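Local coordinates for cell division control protein 4 (Saccharomyces cerevisiae, PDB 3V7D) that recognises phosphorylated target proteins as the substrate-binding F-box subunit of an SCF ubiquitin ligase, marking them for proteasomal degradation, at residues B[358-362]-B[363-367]; B[399-403]-B[404-408]. The protein carries 1 engineered substitution. One frame throughout, in Å; residues are numbered along the deposited sequence.

Contact 1. Residues B[358-362]-B[363-367]; sequences LRLSD and KFLVS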
loop_
_atom_site.group_PDB
_atom_site.type_symbol
_atom_site.label_atom_id
_atom_site.label_comp_id
_atom_site.label_asym_id
_atom_site.label_seq_id
_atom_site.Cartn_x
_atom_site.Cartn_y
_atom_site.Cartn_z
ATOM N N LEU B 358 14.968 7.624 -2.164
ATOM C CA LEU B 358 13.792 7.790 -1.312
ATOM C C LEU B 358 12.598 7.086 -1.919
ATOM O O LEU B 358 12.398 7.131 -3.133
ATOM C CB LEU B 358 13.431 9.268 -1.155
ATOM C CG LEU B 358 14.376 10.202 -0.414
ATOM C CD1 LEU B 358 13.835 11.630 -0.475
ATOM C CD2 LEU B 358 14.559 9.737 1.023
ATOM N N ARG B 359 11.801 6.444 -1.072
ATOM C CA ARG B 359 10.527 5.877 -1.500
ATOM C C ARG B 359 9.485 6.126 -0.422
ATOM O O ARG B 359 9.808 6.174 0.764
ATOM C CB ARG B 359 10.651 4.376 -1.764
ATOM C CG ARG B 359 11.527 4.014 -2.947
ATOM C CD ARG B 359 10.740 3.930 -4.223
ATOM N NE ARG B 359 11.578 3.502 -5.338
ATOM C CZ ARG B 359 11.206 3.577 -6.610
ATOM N NH1 ARG B 359 10.009 4.064 -6.918
ATOM N NH2 ARG B 359 12.027 3.171 -7.569
ATOM N N LEU B 360 8.236 6.291 -0.840
ATOM C CA LEU B 360 7.144 6.497 0.096
ATOM C C LEU B 360 6.044 5.481 -0.167
ATOM O O LEU B 360 5.459 5.459 -1.249
ATOM C CB LEU B 360 6.595 7.918 -0.029
ATOM C CG LEU B 360 5.499 8.354 0.946
ATOM C CD1 LEU B 360 5.976 8.244 2.389
ATOM C CD2 LEU B 360 5.040 9.778 0.633
ATOM N N SER B 361 5.791 4.619 0.812
ATOM C CA SER B 361 4.628 3.741 0.769
ATOM C C SER B 361 3.578 4.341 1.688
ATOM O O SER B 361 3.826 5.367 2.319
ATOM C CB SER B 361 4.983 2.328 1.230
ATOM O OG SER B 361 5.187 2.284 2.632
ATOM N N ASP B 362 2.414 3.709 1.769
ATOM C CA ASP B 362 1.327 4.220 2.601
ATOM C C ASP B 362 1.746 4.463 4.053
ATOM O O ASP B 362 1.308 5.433 4.666
ATOM C CB ASP B 362 0.112 3.283 2.559
ATOM C CG ASP B 362 -0.655 3.374 1.254
ATOM O OD1 ASP B 362 -0.694 4.473 0.661
ATOM O OD2 ASP B 362 -1.222 2.345 0.823
ATOM N N LYS B 363 2.598 3.599 4.601
ATOM C CA LYS B 363 2.981 3.738 6.004
ATOM C C LYS B 363 4.465 4.034 6.257
ATOM O O LYS B 363 4.836 4.446 7.356
ATOM C CB LYS B 363 2.527 2.517 6.815
ATOM C CG LYS B 363 3.288 1.252 6.530
ATOM C CD LYS B 363 2.646 0.049 7.224
ATOM C CE LYS B 363 2.808 0.105 8.739
ATOM N NZ LYS B 363 2.425 -1.176 9.401
ATOM N N PHE B 364 5.310 3.844 5.248
ATOM C CA PHE B 364 6.749 4.033 5.436
ATOM C C PHE B 364 7.362 5.057 4.483
ATOM O O PHE B 364 7.139 4.999 3.274
ATOM C CB PHE B 364 7.505 2.714 5.233
ATOM C CG PHE B 364 7.109 1.620 6.173
ATOM C CD1 PHE B 364 7.175 1.804 7.544
ATOM C CD2 PHE B 364 6.718 0.383 5.683
ATOM C CE1 PHE B 364 6.829 0.779 8.415
ATOM C CE2 PHE B 364 6.372 -0.644 6.540
ATOM C CZ PHE B 364 6.427 -0.445 7.912
ATOM N N LEU B 365 8.140 5.988 5.025
ATOM C CA LEU B 365 9.127 6.699 4.217
ATOM C C LEU B 365 10.391 5.867 4.310
ATOM O O LEU B 365 10.817 5.507 5.409
ATOM C CB LEU B 365 9.392 8.108 4.751
ATOM C CG LEU B 365 10.561 8.855 4.089
ATOM C CD1 LEU B 365 10.281 9.149 2.616
ATOM C CD2 LEU B 365 10.901 10.144 4.836
ATOM N N VAL B 366 10.981 5.531 3.170
ATOM C CA VAL B 366 12.185 4.702 3.178
ATOM C C VAL B 366 13.347 5.399 2.483
ATOM O O VAL B 366 13.185 5.977 1.409
ATOM C CB VAL B 366 11.940 3.324 2.530
ATOM C CG1 VAL B 366 13.133 2.401 2.769
ATOM C CG2 VAL B 366 10.669 2.697 3.082
ATOM N N SER B 367 14.520 5.339 3.105
ATOM C CA SER B 367 15.703 6.003 2.576
ATOM C C SER B 367 16.904 5.064 2.564
ATOM O O SER B 367 17.048 4.196 3.434
ATOM C CB SER B 367 16.030 7.240 3.407
ATOM O OG SER B 367 16.273 6.875 4.759
#

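Contact 2. Residues B[399-403]-B[404-408]; sequences FYVSD and NILVS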
loop_
_atom_site.group_PDB
_atom_site.type_symbol
_atom_site.label_atom_id
_atom_site.label_comp_id
_atom_site.label_asym_id
_atom_site.label_seq_id
_atom_site.Cartn_x
_atom_site.Cartn_y
_atom_site.Cartn_z
ATOM N N PHE B 399 16.426 0.225 -4.555
ATOM C CA PHE B 399 15.517 -0.554 -3.727
ATOM C C PHE B 399 14.084 -0.238 -4.109
ATOM O O PHE B 399 13.809 0.777 -4.743
ATOM C CB PHE B 399 15.743 -0.300 -2.229
ATOM C CG PHE B 399 15.146 0.991 -1.721
ATOM C CD1 PHE B 399 15.886 2.160 -1.723
ATOM C CD2 PHE B 399 13.853 1.025 -1.216
ATOM C CE1 PHE B 399 15.347 3.343 -1.243
ATOM C CE2 PHE B 399 13.305 2.202 -0.740
ATOM C CZ PHE B 399 14.052 3.364 -0.749
ATOM N N TYR B 400 13.170 -1.116 -3.722
ATOM C CA TYR B 400 11.755 -0.859 -3.918
ATOM C C TYR B 400 11.033 -1.365 -2.694
ATOM O O TYR B 400 11.529 -2.259 -2.005
ATOM C CB TYR B 400 11.235 -1.543 -5.179
ATOM C CG TYR B 400 9.986 -0.890 -5.744
ATOM C CD1 TYR B 400 10.080 0.203 -6.598
ATOM C CD2 TYR B 400 8.717 -1.369 -5.425
ATOM C CE1 TYR B 400 8.945 0.803 -7.119
ATOM C CE2 TYR B 400 7.574 -0.774 -5.946
ATOM C CZ TYR B 400 7.696 0.309 -6.790
ATOM O OH TYR B 400 6.567 0.905 -7.308
ATOM N N VAL B 401 9.867 -0.798 -2.408
ATOM C CA VAL B 401 9.227 -1.090 -1.137
ATOM C C VAL B 401 7.706 -0.973 -1.166
ATOM O O VAL B 401 7.135 -0.162 -1.904
ATOM C CB VAL B 401 9.801 -0.179 -0.027
ATOM C CG1 VAL B 401 9.274 1.249 -0.174
ATOM C CG2 VAL B 401 9.486 -0.736 1.357
ATOM N N SER B 402 7.060 -1.814 -0.366
ATOM C CA SER B 402 5.644 -1.692 -0.075
ATOM C C SER B 402 5.512 -1.737 1.440
ATOM O O SER B 402 6.518 -1.772 2.147
ATOM C CB SER B 402 4.866 -2.849 -0.695
ATOM O OG SER B 402 5.181 -4.068 -0.036
ATOM N N ASP B 403 4.283 -1.749 1.945
ATOM C CA ASP B 403 4.069 -1.845 3.383
ATOM C C ASP B 403 4.529 -3.196 3.921
ATOM O O ASP B 403 4.855 -3.321 5.094
ATOM C CB ASP B 403 2.598 -1.625 3.738
ATOM C CG ASP B 403 2.148 -0.190 3.528
ATOM O OD1 ASP B 403 3.010 0.718 3.462
ATOM O OD2 ASP B 403 0.922 0.026 3.435
ATOM N N ASN B 404 4.568 -4.197 3.049
ATOM C CA ASN B 404 4.867 -5.561 3.458
ATOM C C ASN B 404 6.288 -6.031 3.142
ATOM O O ASN B 404 6.848 -6.852 3.864
ATOM C CB ASN B 404 3.860 -6.518 2.825
ATOM C CG ASN B 404 2.467 -6.360 3.403
ATOM O OD1 ASN B 404 2.303 -6.163 4.604
ATOM N ND2 ASN B 404 1.457 -6.442 2.548
ATOM N N ILE B 405 6.868 -5.499 2.071
ATOM C CA ILE B 405 8.115 -6.024 1.532
ATOM C C ILE B 405 9.112 -4.924 1.181
ATOM O O ILE B 405 8.740 -3.900 0.615
ATOM C CB ILE B 405 7.845 -6.866 0.257
ATOM C CG1 ILE B 405 7.138 -8.176 0.612
ATOM C CG2 ILE B 405 9.138 -7.173 -0.485
ATOM C CD1 ILE B 405 8.058 -9.204 1.240
ATOM N N LEU B 406 10.377 -5.146 1.530
ATOM C CA LEU B 406 11.482 -4.341 1.024
ATOM C C LEU B 406 12.409 -5.224 0.185
ATOM O O LEU B 406 12.810 -6.304 0.620
ATOM C CB LEU B 406 12.271 -3.715 2.176
ATOM C CG LEU B 406 13.631 -3.082 1.849
ATOM C CD1 LEU B 406 13.464 -1.822 1.017
ATOM C CD2 LEU B 406 14.455 -2.789 3.118
ATOM N N VAL B 407 12.730 -4.770 -1.022
ATOM C CA VAL B 407 13.738 -5.427 -1.840
ATOM C C VAL B 407 14.835 -4.409 -2.128
ATOM O O VAL B 407 14.548 -3.320 -2.607
ATOM C CB VAL B 407 13.160 -5.943 -3.175
ATOM C CG1 VAL B 407 14.261 -6.579 -4.014
ATOM C CG2 VAL B 407 12.043 -6.941 -2.930
ATOM N N SER B 408 16.084 -4.750 -1.826
ATOM C CA SER B 408 17.187 -3.802 -2.010
ATOM C C SER B 408 18.349 -4.415 -2.784
ATOM O O SER B 408 18.546 -5.630 -2.776
ATOM C CB SER B 408 17.674 -3.275 -0.659
ATOM O OG SER B 408 17.985 -4.340 0.227
#

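Contact 1. Residues B[358-362]-B[363-367]
Strand residues Leu-358 to Leu-360 and Phe-364 to Ser-367 run antiparallel, their short axes 4.7 Å apart and at 168° to each other. Arg-359 and Val-366 form the hydrogen-bonded pair: Arg-359 N donates to Val-366 O over 2.9 Å in the carbonyl plane, and Val-366 N returns a straighter bond to Arg-359 O. Toward the turn, Ser-361 N reaches Phe-364 O at 2.8 Å, nearly along the C=O axis. This tight beta hairpin joins strands 355-360 and 364-369, the first two strands of a four-stranded blade of the beta-propeller, 355-360 being its edge strand; the hairpin itself lies in the sixth WD repeat. Ser-361 closes the turn with its side chain. Its OG stands between backbone N and carbonyl carbon (chi1 73°), facing back across the loop to accept Phe-364 N at 3.0 Å, and it also bonds Asp-403 OD1. Replacing the serine by alanine is likely to leave Phe-364 N without its side-chain acceptor and Asp-403 OD1 with one partner fewer. On the turn's far limb, Lys-363 CG lies 3.5 Å above the centre of the Phe-364 ring, while Phe-386 meets that ring edge-to-face. Leu-358, Leu-360, Leu-365 and Ser-367 share one face of the hairpin; there Leu-360 CD1 lies 4.2 Å from Leu-365 CB, and Leu-358 CD2 rests against Ser-367 CB.

Contact 2. Residues B[399-403]-B[404-408]
Between Phe-399 and Ser-408 the two CA atoms come within 4.0 Å, a close non-hydrogen-bonded pair, the farthest from the turn in these two segments. The strands are antiparallel, and Tyr-400 and Val-407 exchange two backbone bonds: Tyr-400 N to Val-407 O at 2.8 Å, and a nearly straight one from Val-407 N to Tyr-400 O. These are strands 396-401 and 405-410 of the blade carrying the seventh WD repeat.

Phe-399 CG sits between backbone N and carbonyl carbon (chi1 78°), a rotamer that lifts the ring off the strand and brings CD2 within 3.6 Å of Leu-406 CD1; the two side chains cross obliquely. Leu-406 has CG anti to its backbone N (chi1 167°), and its second torsion then brings CD1 to the partner strand, where it also packs against Tyr-400 O. Val-401 adds CG2, 4.1 Å from that same methyl, so Leu-406 CD1 is shared by an aromatic carbon, a carbonyl oxygen and a valine branch. Tyr-400 emerges on the other face, with Val-407, and its ring meets Phe-441 edge-to-face.

At the turn, Ser-402 OG is directed inward and accepts two amides, Asn-404 N and Ile-405 N, each at 3.1 Å and each bent, near 145°. The buried Asn-404 spends its side-chain amide outside the hairpin: ND2 bonds Glu-63 O and OD1 bonds Arg-420 NE, while Ile-405 packs on Trp-105 and Tyr-106 of helix 87-106. One hydroxyl thus satisfies two consecutive backbone donors, which should restrain the loop's conformation while the asparagine side chain links the propeller to the helical part of the chain.

How the contacts relate
Following the chain from the N terminus, contact 1 closes first, as the 358-362/363-367 hairpin, and contact 2 closes later, as the 399-403/404-408 hairpin; they are in series, neither nested nor crossed. Each joins the first two strands of its blade, and the blades are neighbours, with hairpin centres about 9 Å apart. The turns meet at Asp-403 OD1, which, besides its bond to the serine of contact 1, takes a probable hydrogen bond from Lys-363 N at 3.1 Å. Along the strands, Arg-359 CG packs 3.4 Å from Phe-399 CE2. Together these pairs couple the neighbouring blades of WD repeats 6 and 7.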